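PDB 2OXB: beta-fructofuranosidase, insoluble isoenzyme CWINV1, which hydrolyses sucrose and 1-kestose, and less readily neokestose and levan, as a secreted cell-wall invertase of glycoside hydrolase family 32. Local coordinates for residues Phe209-Val214 against Pro315-Leu320; Arg333-Leu338 against Trp529-Ala534; Val402-Gly407 against Tyr426-Lys431; Lys349-Gly354 against Val521-Leu526; Asn45-His50 against Ala65-Ala70. The protein carries 1 engineered substitution. All coordinates share one frame; numbering follows the deposited sequence.

Interaction 1: residues Phe209-Val214 against Pro315-Leu320; sequences FGSNGV and PRKIWL
Ser211 lies against Lys317 and Trp319 where two neighbouring blades of the GH32 beta-propeller meet: the loop between strands 201-207 and 226-234 of one blade crosses strand 316-320 of the next. Lys317 and Trp319, two residues apart on that strand, both turn toward the loop and both meet Ser211. The intervening Ile318 turns the other way, onto Phe204 of the first blade. Ser211 presents its backbone and hydroxyl to the indole: its CA sits over one ring face, its OG lies 4.3 Å above the ring plane near the centre, and its carbonyl O comes 3.7 Å from Trp319 CB. CG of Trp319 stands between the backbone N and the carbonyl carbon (chi1 73°), which turns the indole under the loop. Lys317 reaches the hydroxyl with a fully extended chain, and the contact is partly open to solvent. The lysine ammonium also passes ND2 of Asn212, a residue whose OD1 makes a weak hydrogen bond to Asn286. The single hydrogen bond across the contact runs from Lys317 NZ to Ser211 OG, 2.9 Å long.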
# COMPACT_ATOMS: atom_id res chain seq x y z
N PHE A 209 -17.57 -8.16 -11.23
CA PHE A 209 -18.36 -8.57 -10.08
C PHE A 209 -17.86 -9.90 -9.53
O PHE A 209 -18.35 -10.97 -9.90
CB PHE A 209 -19.83 -8.69 -10.49
CG PHE A 209 -20.36 -7.46 -11.18
CD1 PHE A 209 -20.83 -7.52 -12.49
CD2 PHE A 209 -20.38 -6.22 -10.52
CE1 PHE A 209 -21.30 -6.39 -13.15
CE2 PHE A 209 -20.85 -5.08 -11.17
CZ PHE A 209 -21.31 -5.17 -12.48
N GLY A 210 -16.86 -9.80 -8.65
CA GLY A 210 -16.26 -10.96 -8.01
C GLY A 210 -15.29 -10.49 -6.94
O GLY A 210 -14.58 -9.51 -7.15
N SER A 211 -15.25 -11.17 -5.80
CA SER A 211 -14.35 -10.76 -4.72
C SER A 211 -12.93 -11.29 -4.89
O SER A 211 -11.96 -10.57 -4.65
CB SER A 211 -14.90 -11.22 -3.36
OG SER A 211 -14.07 -10.77 -2.31
N ASN A 212 -12.84 -12.55 -5.31
CA ASN A 212 -11.55 -13.19 -5.51
C ASN A 212 -10.86 -12.65 -6.76
O ASN A 212 -11.49 -12.47 -7.80
CB ASN A 212 -11.75 -14.71 -5.61
CG ASN A 212 -12.27 -15.32 -4.30
OD1 ASN A 212 -12.31 -16.54 -4.13
ND2 ASN A 212 -12.67 -14.45 -3.36
N GLY A 213 -9.57 -12.36 -6.62
CA GLY A 213 -8.81 -11.81 -7.72
C GLY A 213 -8.70 -12.69 -8.95
O GLY A 213 -9.07 -13.87 -8.92
N VAL A 214 -8.18 -12.12 -10.04
CA VAL A 214 -8.01 -12.82 -11.32
C VAL A 214 -6.54 -13.07 -11.62
O VAL A 214 -5.67 -12.39 -11.09
CB VAL A 214 -8.61 -11.99 -12.47
CG1 VAL A 214 -8.61 -12.82 -13.75
CG2 VAL A 214 -10.02 -11.52 -12.11
N PRO A 315 -0.20 -7.15 4.30
CA PRO A 315 -0.65 -7.49 2.95
C PRO A 315 -2.14 -7.21 2.85
O PRO A 315 -2.90 -7.65 3.69
CB PRO A 315 -0.31 -8.97 2.85
CG PRO A 315 0.95 -9.07 3.68
CD PRO A 315 0.56 -8.26 4.90
N ARG A 316 -2.55 -6.44 1.85
CA ARG A 316 -3.96 -6.13 1.69
C ARG A 316 -4.54 -6.97 0.57
O ARG A 316 -3.81 -7.52 -0.25
CB ARG A 316 -4.17 -4.63 1.36
CG ARG A 316 -3.99 -3.62 2.53
CD ARG A 316 -3.21 -2.37 2.08
NE ARG A 316 -3.24 -1.19 2.97
CZ ARG A 316 -2.96 -1.18 4.28
NH1 ARG A 316 -2.63 -2.31 4.91
NH2 ARG A 316 -2.97 -0.04 4.95
N LYS A 317 -5.86 -7.09 0.57
CA LYS A 317 -6.56 -7.81 -0.48
C LYS A 317 -7.31 -6.72 -1.23
O LYS A 317 -8.09 -5.99 -0.63
CB LYS A 317 -7.55 -8.82 0.11
CG LYS A 317 -8.31 -9.63 -0.94
CD LYS A 317 -9.54 -10.36 -0.37
CE LYS A 317 -10.31 -11.10 -1.50
NZ LYS A 317 -11.60 -11.75 -1.11
N ILE A 318 -7.07 -6.59 -2.53
CA ILE A 318 -7.76 -5.58 -3.31
C ILE A 318 -8.70 -6.19 -4.36
O ILE A 318 -8.66 -7.39 -4.64
CB ILE A 318 -6.76 -4.62 -4.01
CG1 ILE A 318 -5.70 -5.39 -4.80
CG2 ILE A 318 -6.09 -3.77 -2.99
CD1 ILE A 318 -6.05 -5.62 -6.25
N TRP A 319 -9.56 -5.35 -4.93
CA TRP A 319 -10.50 -5.78 -5.96
C TRP A 319 -11.50 -4.68 -6.25
O TRP A 319 -11.84 -3.88 -5.39
CB TRP A 319 -11.24 -7.04 -5.51
CG TRP A 319 -12.25 -6.80 -4.44
CD1 TRP A 319 -13.58 -6.58 -4.61
CD2 TRP A 319 -12.02 -6.78 -3.03
NE1 TRP A 319 -14.19 -6.43 -3.39
CE2 TRP A 319 -13.26 -6.55 -2.40
CE3 TRP A 319 -10.88 -6.93 -2.24
CZ2 TRP A 319 -13.40 -6.47 -1.02
CZ3 TRP A 319 -11.01 -6.85 -0.86
CH2 TRP A 319 -12.27 -6.62 -0.27
N LEU A 320 -11.98 -4.68 -7.48
CA LEU A 320 -12.92 -3.68 -7.94
C LEU A 320 -14.23 -3.56 -7.16
O LEU A 320 -14.85 -4.56 -6.82
CB LEU A 320 -13.23 -3.95 -9.42
CG LEU A 320 -12.98 -2.77 -10.35
CD1 LEU A 320 -13.67 -1.57 -9.76
CD2 LEU A 320 -11.47 -2.50 -10.50

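Interaction 2: residues Arg333-Leu338 against Trp529-Ala534; sequences REVERL and WSMNSA
A type I beta turn from Val335 to Leu338, in the connection between the propeller and the C-terminal beta-sandwich, docks through Leu338 on the chain that leaves strand 521-530. The carbonyl of Leu338 takes a hydrogen bond from Asn532 N, 2.7 Å from Leu338 O and in the carbonyl plane, while Met531 CA brings a CA-H...O contact to the same oxygen. Bends at chi2 and chi3 (-82° and -73°) fold the Met531 chain back until CE rests 3.6 Å from Leu338 CB, the two side chains crossing at about a right angle. Farther out, Leu338 CD2 packs 3.8 Å from Ala534 CB. An alanine at Leu338 would keep the carbonyl bond but would probably open a gap beside Met531 CE and Ala534 CB. Leu338 also touches Phe8 and Ile57, the latter from the loop between propeller strands 47-53 and 60-66. On the sandwich side, Trp529 pairs with Asp368 of strand 367-374, and Ala534 bonds through its backbone to Gly7 near the N-terminus.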
# COMPACT_ATOMS: atom_id res chain seq x y z
N ARG A 333 -7.59 -11.59 6.04
CA ARG A 333 -8.33 -12.19 7.14
C ARG A 333 -7.42 -13.01 8.05
O ARG A 333 -7.55 -12.96 9.27
CB ARG A 333 -9.45 -13.07 6.59
CG ARG A 333 -10.34 -12.38 5.56
CD ARG A 333 -11.03 -11.15 6.14
NE ARG A 333 -12.04 -10.61 5.21
CZ ARG A 333 -13.04 -9.80 5.56
NH1 ARG A 333 -13.18 -9.43 6.83
NH2 ARG A 333 -13.90 -9.38 4.65
N GLU A 334 -6.50 -13.76 7.47
CA GLU A 334 -5.62 -14.57 8.29
C GLU A 334 -4.77 -13.81 9.32
O GLU A 334 -4.03 -14.42 10.09
CB GLU A 334 -4.72 -15.43 7.42
CG GLU A 334 -3.94 -14.66 6.41
CD GLU A 334 -4.27 -15.07 4.98
OE1 GLU A 334 -5.40 -14.79 4.51
OE2 GLU A 334 -3.38 -15.69 4.33
N VAL A 335 -4.89 -12.48 9.35
CA VAL A 335 -4.11 -11.70 10.32
C VAL A 335 -4.85 -11.62 11.65
O VAL A 335 -4.25 -11.43 12.71
CB VAL A 335 -3.85 -10.26 9.79
CG1 VAL A 335 -5.15 -9.51 9.65
CG2 VAL A 335 -2.91 -9.52 10.73
N GLU A 336 -6.17 -11.79 11.59
CA GLU A 336 -7.01 -11.72 12.77
C GLU A 336 -6.78 -12.90 13.72
O GLU A 336 -7.58 -13.15 14.63
CB GLU A 336 -8.47 -11.68 12.34
CG GLU A 336 -8.72 -10.79 11.15
CD GLU A 336 -10.13 -10.91 10.62
OE1 GLU A 336 -11.07 -10.59 11.38
OE2 GLU A 336 -10.29 -11.32 9.44
N ARG A 337 -5.70 -13.63 13.49
CA ARG A 337 -5.35 -14.77 14.32
C ARG A 337 -4.52 -14.28 15.50
O ARG A 337 -4.40 -14.94 16.53
CB ARG A 337 -4.54 -15.78 13.51
CG ARG A 337 -5.34 -16.35 12.36
CD ARG A 337 -4.53 -17.32 11.55
NE ARG A 337 -5.26 -17.79 10.38
CZ ARG A 337 -4.73 -18.58 9.46
NH1 ARG A 337 -3.47 -18.99 9.58
NH2 ARG A 337 -5.46 -18.97 8.43
N LEU A 338 -3.93 -13.10 15.34
CA LEU A 338 -3.10 -12.48 16.36
C LEU A 338 -4.00 -11.79 17.39
O LEU A 338 -3.52 -11.12 18.31
CB LEU A 338 -2.15 -11.46 15.71
CG LEU A 338 -1.17 -11.93 14.63
CD1 LEU A 338 -0.66 -10.73 13.83
CD2 LEU A 338 -0.01 -12.65 15.27
N TRP A 529 -9.62 -5.52 19.78
CA TRP A 529 -8.99 -6.79 20.11
C TRP A 529 -7.51 -6.58 20.33
O TRP A 529 -6.83 -6.01 19.47
CB TRP A 529 -9.19 -7.79 18.98
CG TRP A 529 -10.61 -8.09 18.68
CD1 TRP A 529 -11.49 -8.77 19.47
CD2 TRP A 529 -11.32 -7.72 17.50
NE1 TRP A 529 -12.71 -8.85 18.85
CE2 TRP A 529 -12.64 -8.21 17.64
CE3 TRP A 529 -10.98 -7.02 16.34
CZ2 TRP A 529 -13.61 -8.02 16.65
CZ3 TRP A 529 -11.94 -6.83 15.36
CH2 TRP A 529 -13.25 -7.33 15.52
N SER A 530 -7.00 -7.02 21.48
CA SER A 530 -5.58 -6.91 21.75
C SER A 530 -4.92 -7.81 20.70
O SER A 530 -5.53 -8.78 20.25
CB SER A 530 -5.25 -7.41 23.16
OG SER A 530 -5.56 -6.43 24.15
N MET A 531 -3.69 -7.49 20.31
CA MET A 531 -2.98 -8.26 19.29
C MET A 531 -1.62 -8.81 19.73
O MET A 531 -0.69 -8.05 20.00
CB MET A 531 -2.77 -7.42 18.03
CG MET A 531 -4.04 -7.03 17.28
SD MET A 531 -4.64 -8.33 16.17
CE MET A 531 -3.43 -8.24 14.86
N ASN A 532 -1.53 -10.14 19.78
CA ASN A 532 -0.30 -10.83 20.14
C ASN A 532 0.73 -10.58 19.06
O ASN A 532 0.40 -10.11 17.96
CB ASN A 532 -0.54 -12.34 20.24
CG ASN A 532 -1.51 -12.70 21.34
OD1 ASN A 532 -2.13 -13.76 21.30
ND2 ASN A 532 -1.65 -11.82 22.33
N SER A 533 1.97 -10.93 19.36
CA SER A 533 3.06 -10.73 18.42
C SER A 533 3.12 -11.77 17.32
O SER A 533 2.62 -12.89 17.47
CB SER A 533 4.40 -10.71 19.17
OG SER A 533 4.50 -9.55 19.97
N ALA A 534 3.71 -11.39 16.20
CA ALA A 534 3.86 -12.28 15.08
C ALA A 534 5.36 -12.51 14.95
O ALA A 534 6.16 -11.60 15.18
CB ALA A 534 3.30 -11.65 13.81

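Interaction 3: residues Val402-Gly407 against Tyr426-Lys431; sequences VKSGLG and YFRIFK
Leu406 and Ile429 face each other where two antiparallel segments come together, their CA atoms 5.1 Å apart. The backbone bond across them runs from Ile429 N to Leu406 O, 2.7 Å and nearly straight at 167°. The same oxygen also receives a CA-H...O contact from Arg428 CA at 3.3 Å. Gly407 follows with a phi of 138°, a conformation suited to glycine, and its CA passes 3.7 Å from Phe427 O.

On one face, Leu406 and Ile429 cross at a slant, CB to CB at 3.7 Å, with Leu406 CD1 also lying by Ile429 CB. Val375 and Ala381 adjoin the leucine, Leu378 the isoleucine. Arg428 and Phe430 leave from the other face and meet the incoming chain 402-404. The chain of Arg428 is extended from CG to NE, which carries its guanidinium past the hairpin backbone to Val402, where NH2 stands 3.0 Å from Val402 O; NH2 also makes a weak hydrogen bond to Asn399 O. Tyr426 CE1 lies in the guanidinium plane at its edge. Ser404 meets both side chains: OG is 3.0 Å from Arg428 NH1, at an angle poor for a hydrogen bond, and 3.7 Å from Phe430 CZ at the ring edge.

The pair belongs to the beta hairpin of strands 406-415 and 423-431, which lies in one sheet of the C-terminal beta-sandwich of GH32 enzymes.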
# COMPACT_ATOMS: atom_id res chain seq x y z
N VAL A 402 -11.87 21.84 15.56
CA VAL A 402 -12.78 22.68 14.79
C VAL A 402 -14.05 21.89 14.54
O VAL A 402 -14.05 20.91 13.81
CB VAL A 402 -12.19 23.11 13.43
CG1 VAL A 402 -13.22 23.93 12.65
CG2 VAL A 402 -10.92 23.94 13.64
N LYS A 403 -15.14 22.35 15.17
CA LYS A 403 -16.45 21.71 15.09
C LYS A 403 -17.15 21.73 13.73
O LYS A 403 -16.88 22.57 12.89
CB LYS A 403 -17.41 22.33 16.12
CG LYS A 403 -17.10 22.04 17.59
CD LYS A 403 -18.26 22.47 18.50
CE LYS A 403 -17.93 22.25 19.98
NZ LYS A 403 -19.04 22.72 20.86
N SER A 404 -18.07 20.78 13.56
CA SER A 404 -18.87 20.63 12.35
C SER A 404 -20.23 20.09 12.79
O SER A 404 -20.39 19.58 13.91
CB SER A 404 -18.24 19.63 11.37
OG SER A 404 -16.93 20.00 11.00
N GLY A 405 -21.22 20.19 11.90
CA GLY A 405 -22.54 19.67 12.21
C GLY A 405 -22.37 18.18 12.47
O GLY A 405 -22.65 17.70 13.55
N LEU A 406 -21.90 17.46 11.46
CA LEU A 406 -21.69 16.03 11.60
C LEU A 406 -20.18 15.77 11.56
O LEU A 406 -19.61 15.43 10.52
CB LEU A 406 -22.43 15.25 10.49
CG LEU A 406 -23.97 15.35 10.41
CD1 LEU A 406 -24.53 14.28 9.47
CD2 LEU A 406 -24.57 15.19 11.81
N GLY A 407 -19.54 15.96 12.70
CA GLY A 407 -18.11 15.75 12.79
C GLY A 407 -17.48 16.85 13.60
O GLY A 407 -18.11 17.88 13.83
N TYR A 426 -10.81 10.24 12.04
CA TYR A 426 -12.23 10.43 12.23
C TYR A 426 -12.95 10.73 10.93
O TYR A 426 -12.35 10.69 9.85
CB TYR A 426 -12.44 11.57 13.22
CG TYR A 426 -11.75 12.85 12.81
CD1 TYR A 426 -12.25 13.61 11.75
CD2 TYR A 426 -10.61 13.29 13.46
CE1 TYR A 426 -11.62 14.78 11.35
CE2 TYR A 426 -9.96 14.46 13.06
CZ TYR A 426 -10.48 15.20 12.01
OH TYR A 426 -9.85 16.36 11.61
N PHE A 427 -14.23 11.03 11.06
CA PHE A 427 -15.12 11.34 9.94
C PHE A 427 -15.76 12.72 10.10
O PHE A 427 -15.85 13.25 11.21
CB PHE A 427 -16.26 10.33 9.86
CG PHE A 427 -15.84 8.98 9.39
CD1 PHE A 427 -15.37 8.80 8.09
CD2 PHE A 427 -15.93 7.87 10.23
CE1 PHE A 427 -15.00 7.55 7.63
CE2 PHE A 427 -15.57 6.60 9.78
CZ PHE A 427 -15.11 6.44 8.47
N ARG A 428 -16.21 13.27 8.97
CA ARG A 428 -16.91 14.55 8.89
C ARG A 428 -17.88 14.43 7.71
O ARG A 428 -17.47 14.16 6.59
CB ARG A 428 -15.95 15.69 8.62
CG ARG A 428 -15.21 16.19 9.81
CD ARG A 428 -13.92 16.79 9.32
NE ARG A 428 -13.22 17.55 10.34
CZ ARG A 428 -13.41 18.84 10.55
NH1 ARG A 428 -14.28 19.50 9.80
NH2 ARG A 428 -12.72 19.46 11.49
N ILE A 429 -19.18 14.62 7.98
CA ILE A 429 -20.19 14.51 6.92
C ILE A 429 -20.74 15.87 6.51
O ILE A 429 -21.11 16.69 7.34
CB ILE A 429 -21.42 13.64 7.36
CG1 ILE A 429 -20.97 12.26 7.85
CG2 ILE A 429 -22.41 13.52 6.21
CD1 ILE A 429 -20.28 11.40 6.83
N PHE A 430 -20.80 16.09 5.21
CA PHE A 430 -21.33 17.32 4.67
C PHE A 430 -22.23 16.94 3.50
O PHE A 430 -22.24 15.79 3.07
CB PHE A 430 -20.20 18.23 4.20
CG PHE A 430 -19.28 18.66 5.30
CD1 PHE A 430 -19.77 19.38 6.38
CD2 PHE A 430 -17.92 18.35 5.26
CE1 PHE A 430 -18.93 19.79 7.41
CE2 PHE A 430 -17.07 18.74 6.28
CZ PHE A 430 -17.57 19.47 7.36
N LYS A 431 -22.97 17.92 3.00
CA LYS A 431 -23.87 17.70 1.87
C LYS A 431 -23.17 18.12 0.59
O LYS A 431 -22.58 19.19 0.52
CB LYS A 431 -25.15 18.53 2.05
CG LYS A 431 -25.81 18.39 3.43
CD LYS A 431 -27.24 18.94 3.44
CE LYS A 431 -27.88 18.79 4.82
NZ LYS A 431 -29.31 19.24 4.85

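Interaction 4: residues Lys349-Gly354 against Val521-Leu526; sequences KVLKSG and VDVLNL
Backbone hydrogen bonds tie Lys349 and Leu351 to Val523 and Val521 across two antiparallel strands, whose axes run 4.8 Å apart with directions 150° from each other. Lys349 and Val523 form a hydrogen-bonded pair. Val523 N reaches Lys349 O at 3.0 Å, the donor tilted from the carbonyl plane, while Lys349 N approaches a lone pair of Val523 O over a longer 3.3 Å. Beyond the non-hydrogen-bonded pair of Val350 and Asp522, Leu351 N bonds to Val521 O at 3.1 Å, but bent to 136°.

Apolar packing gathers on the face of Leu351, Val521 and Val523. Leu351 CD1 lies 3.6 Å from Val523 CG2, the two side chains meeting at a slant, and Leu351 CB is 4.2 Å from Val521 CG2. This face looks into the C-terminal beta-sandwich: strand 344-351 is one edge of its six-stranded sheet, and Asn515 of a strand in the opposing sheet touches Val521 and donates from ND2 to Leu351 O. Phe373 and Val371 of strand 367-374 adjoin Leu351 and Val523.

The opposite face carries Val350 and Asp522. The aspartate lies alongside the valine, with CG beside the backbone N (chi1 -80°), which sets Asp522 OD1 3.3 Å from Val350 CA. Its other oxygen, OD2, makes long, weak ion pairs with Arg376 and Lys374.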
# COMPACT_ATOMS: atom_id res chain seq x y z
N LYS A 349 -23.71 3.09 22.66
CA LYS A 349 -23.22 4.14 23.57
C LYS A 349 -23.28 5.49 22.88
O LYS A 349 -22.78 5.68 21.77
CB LYS A 349 -21.77 3.89 24.03
CG LYS A 349 -21.57 2.82 25.13
CD LYS A 349 -22.17 3.19 26.50
CE LYS A 349 -21.52 4.40 27.17
NZ LYS A 349 -21.97 5.69 26.60
N VAL A 350 -23.90 6.45 23.56
CA VAL A 350 -24.04 7.79 23.01
C VAL A 350 -22.77 8.60 23.13
O VAL A 350 -21.98 8.44 24.07
CB VAL A 350 -25.17 8.49 23.72
CG1 VAL A 350 -26.48 7.83 23.36
CG2 VAL A 350 -24.96 8.41 25.23
N LEU A 351 -22.56 9.47 22.15
CA LEU A 351 -21.39 10.35 22.09
C LEU A 351 -21.88 11.78 22.06
O LEU A 351 -21.97 12.38 21.00
CB LEU A 351 -20.56 10.04 20.85
CG LEU A 351 -19.38 9.08 21.04
CD1 LEU A 351 -18.92 8.55 19.71
CD2 LEU A 351 -18.27 9.82 21.76
N LYS A 352 -22.19 12.31 23.24
CA LYS A 352 -22.68 13.68 23.37
C LYS A 352 -21.72 14.68 22.74
O LYS A 352 -20.54 14.40 22.60
CB LYS A 352 -22.89 14.02 24.85
CG LYS A 352 -24.09 13.31 25.46
CD LYS A 352 -23.78 12.72 26.84
CE LYS A 352 -23.02 11.38 26.76
NZ LYS A 352 -21.64 11.47 26.15
N SER A 353 -22.24 15.84 22.35
CA SER A 353 -21.39 16.85 21.74
C SER A 353 -20.06 17.01 22.47
O SER A 353 -20.01 17.43 23.64
CB SER A 353 -22.13 18.19 21.68
OG SER A 353 -21.37 19.16 20.96
N GLY A 354 -18.97 16.65 21.78
CA GLY A 354 -17.63 16.77 22.34
C GLY A 354 -17.27 15.77 23.42
O GLY A 354 -16.47 16.08 24.30
N VAL A 521 -23.37 11.83 17.82
CA VAL A 521 -23.56 10.61 17.04
C VAL A 521 -23.59 9.40 17.96
O VAL A 521 -23.19 9.50 19.12
CB VAL A 521 -22.44 10.41 16.00
CG1 VAL A 521 -22.58 11.44 14.88
CG2 VAL A 521 -21.08 10.55 16.68
N ASP A 522 -24.05 8.25 17.45
CA ASP A 522 -24.13 7.03 18.26
C ASP A 522 -23.17 5.91 17.85
O ASP A 522 -22.81 5.76 16.67
CB ASP A 522 -25.57 6.48 18.26
CG ASP A 522 -26.48 7.21 19.24
OD1 ASP A 522 -26.12 7.33 20.43
OD2 ASP A 522 -27.58 7.64 18.83
N VAL A 523 -22.74 5.13 18.83
CA VAL A 523 -21.84 4.00 18.59
C VAL A 523 -22.71 2.76 18.54
O VAL A 523 -23.14 2.25 19.57
CB VAL A 523 -20.78 3.87 19.73
CG1 VAL A 523 -19.74 2.82 19.36
CG2 VAL A 523 -20.10 5.21 19.96
N LEU A 524 -23.00 2.29 17.34
CA LEU A 524 -23.84 1.12 17.18
C LEU A 524 -23.14 -0.12 17.72
O LEU A 524 -23.77 -1.06 18.19
CB LEU A 524 -24.15 0.91 15.70
CG LEU A 524 -25.22 -0.11 15.38
CD1 LEU A 524 -26.59 0.46 15.72
CD2 LEU A 524 -25.14 -0.47 13.91
N ASN A 525 -21.81 -0.09 17.65
CA ASN A 525 -20.99 -1.19 18.10
C ASN A 525 -19.52 -0.79 17.98
O ASN A 525 -19.18 0.14 17.25
CB ASN A 525 -21.26 -2.41 17.23
CG ASN A 525 -20.66 -3.67 17.78
OD1 ASN A 525 -20.70 -4.72 17.14
ND2 ASN A 525 -20.09 -3.58 18.97
N LEU A 526 -18.65 -1.50 18.70
CA LEU A 526 -17.20 -1.23 18.66
C LEU A 526 -16.44 -2.37 19.32
O LEU A 526 -16.67 -2.70 20.49
CB LEU A 526 -16.87 0.11 19.35
CG LEU A 526 -15.43 0.44 19.81
CD1 LEU A 526 -14.44 0.21 18.70
CD2 LEU A 526 -15.37 1.88 20.29

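Interaction 5: residues Asn45-His50 against Ala65-Ala70; sequences NIVWAH and AIFPSA
Trp48 and Ile66 lie side by side in the beta hairpin of strands 47-53 and 60-66, at the outer edge of a propeller blade. Their backbones are joined by Trp48 N, which donates to Ile66 O at 2.7 Å. The tryptophan can be followed outward from CB, which sits 3.3 Å from that same Ile66 O. Its chi1 of -80° brings the indole alongside the isoleucine, and chi2 of 47° turns a face to it. CG meets Ile66 CB at 3.4 Å, and this CB forms a CH-pi contact 3.7 Å from the centroid of the five-membered ring. CD1 is also 3.7 Å from Ile66 CB; CD2 and CE3 run past Ile66 CG1, which lies over the rim of the ring. On the five-membered ring, NE1 donates to the carbonyl O of Trp78, itself a substrate-binding residue. An alanine here would probably leave Ile66 without its aromatic face and the Trp78 carbonyl without its indole donor. Nearby, Ile46 leads toward the sugar site: its side chain is about 5 Å from the bound fructose and touches Gln35. A second backbone bond follows the turn of the chain, Ala65 N lying 2.9 Å from Trp48 O.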
# COMPACT_ATOMS: atom_id res chain seq x y z
N ASN A 45 23.79 -0.11 -0.23
CA ASN A 45 24.14 -1.50 -0.47
C ASN A 45 22.88 -2.34 -0.56
O ASN A 45 22.84 -3.47 -0.08
CB ASN A 45 25.01 -2.01 0.66
CG ASN A 45 26.06 -1.01 1.06
OD1 ASN A 45 26.99 -0.73 0.30
ND2 ASN A 45 25.90 -0.45 2.25
N ILE A 46 21.85 -1.79 -1.19
CA ILE A 46 20.59 -2.49 -1.34
C ILE A 46 20.75 -3.88 -1.95
O ILE A 46 21.43 -4.06 -2.97
CB ILE A 46 19.59 -1.66 -2.19
CG1 ILE A 46 19.13 -0.45 -1.38
CG2 ILE A 46 18.39 -2.51 -2.57
CD1 ILE A 46 18.47 -0.82 -0.05
N VAL A 47 20.10 -4.85 -1.30
CA VAL A 47 20.12 -6.25 -1.72
C VAL A 47 18.71 -6.82 -1.59
O VAL A 47 17.84 -6.21 -0.96
CB VAL A 47 21.04 -7.10 -0.81
CG1 VAL A 47 21.17 -8.52 -1.36
CG2 VAL A 47 22.41 -6.45 -0.67
N TRP A 48 18.48 -7.99 -2.16
CA TRP A 48 17.18 -8.64 -2.08
C TRP A 48 17.11 -9.60 -0.88
O TRP A 48 17.29 -10.80 -1.04
CB TRP A 48 16.88 -9.40 -3.38
CG TRP A 48 16.38 -8.51 -4.49
CD1 TRP A 48 16.91 -7.32 -4.90
CD2 TRP A 48 15.23 -8.74 -5.33
NE1 TRP A 48 16.17 -6.78 -5.93
CE2 TRP A 48 15.13 -7.63 -6.22
CE3 TRP A 48 14.28 -9.76 -5.42
CZ2 TRP A 48 14.12 -7.53 -7.18
CZ3 TRP A 48 13.27 -9.66 -6.38
CH2 TRP A 48 13.20 -8.56 -7.24
N ALA A 49 16.86 -9.04 0.31
CA ALA A 49 16.74 -9.85 1.51
C ALA A 49 15.54 -10.75 1.30
O ALA A 49 14.60 -10.38 0.60
CB ALA A 49 16.53 -8.98 2.72
N HIS A 50 15.58 -11.93 1.92
CA HIS A 50 14.51 -12.92 1.77
C HIS A 50 13.84 -13.32 3.07
O HIS A 50 14.40 -13.15 4.15
CB HIS A 50 15.07 -14.18 1.09
CG HIS A 50 14.03 -15.06 0.48
ND1 HIS A 50 12.73 -14.64 0.27
CD2 HIS A 50 14.11 -16.30 -0.04
CE1 HIS A 50 12.06 -15.60 -0.35
NE2 HIS A 50 12.87 -16.62 -0.55
N ALA A 65 19.09 -13.03 -1.70
CA ALA A 65 19.06 -13.78 -2.96
C ALA A 65 19.62 -13.06 -4.19
O ALA A 65 20.35 -13.66 -4.99
CB ALA A 65 17.63 -14.23 -3.24
N ILE A 66 19.24 -11.80 -4.35
CA ILE A 66 19.72 -10.99 -5.47
C ILE A 66 20.58 -9.90 -4.85
O ILE A 66 20.09 -9.07 -4.08
CB ILE A 66 18.55 -10.34 -6.27
CG1 ILE A 66 17.46 -11.37 -6.59
CG2 ILE A 66 19.07 -9.78 -7.59
CD1 ILE A 66 17.92 -12.48 -7.50
N PHE A 67 21.87 -9.91 -5.19
CA PHE A 67 22.85 -8.94 -4.71
C PHE A 67 23.96 -8.86 -5.75
O PHE A 67 24.15 -9.80 -6.53
CB PHE A 67 23.42 -9.39 -3.35
CG PHE A 67 23.87 -10.83 -3.32
CD1 PHE A 67 25.14 -11.19 -3.74
CD2 PHE A 67 22.97 -11.83 -2.96
CE1 PHE A 67 25.53 -12.53 -3.80
CE2 PHE A 67 23.34 -13.17 -3.02
CZ PHE A 67 24.63 -13.52 -3.44
N PRO A 68 24.68 -7.73 -5.80
CA PRO A 68 25.78 -7.47 -6.73
C PRO A 68 26.88 -8.54 -6.74
O PRO A 68 27.66 -8.66 -5.79
CB PRO A 68 26.30 -6.11 -6.29
CG PRO A 68 25.06 -5.44 -5.84
CD PRO A 68 24.39 -6.51 -5.02
N SER A 69 26.92 -9.33 -7.82
CA SER A 69 27.90 -10.40 -7.98
C SER A 69 28.05 -10.72 -9.47
O SER A 69 28.15 -11.88 -9.86
CB SER A 69 27.45 -11.67 -7.25
OG SER A 69 26.41 -12.31 -7.97
N ALA A 70 28.05 -9.68 -10.28
CA ALA A 70 28.18 -9.84 -11.72
C ALA A 70 28.11 -8.45 -12.34
O ALA A 70 27.52 -7.53 -11.76
CB ALA A 70 27.07 -10.72 -12.27

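Overall arrangement
Interactions 1 and 5 lie in the propeller, 3 and 4 in the sandwich, and interaction 2 at the passage between the two domains. Interaction 1 is a surface contact, carried by side chains and without strand pairing; interaction 3 is buried, and the others are partly so. Backbone bonds and apolar packing carry interactions 4 and 5, while interaction 2 rests on one backbone bond and one leucine. Interactions 3 and 5 each close a local hairpin, whereas interaction 4 pairs strands distant in sequence. Interactions 2 and 4 share strand 521-530, one at its end and the other at its start. Interactions 3 and 4 touch through Lys403 and Ser353. Interaction 5 borders the sugar site.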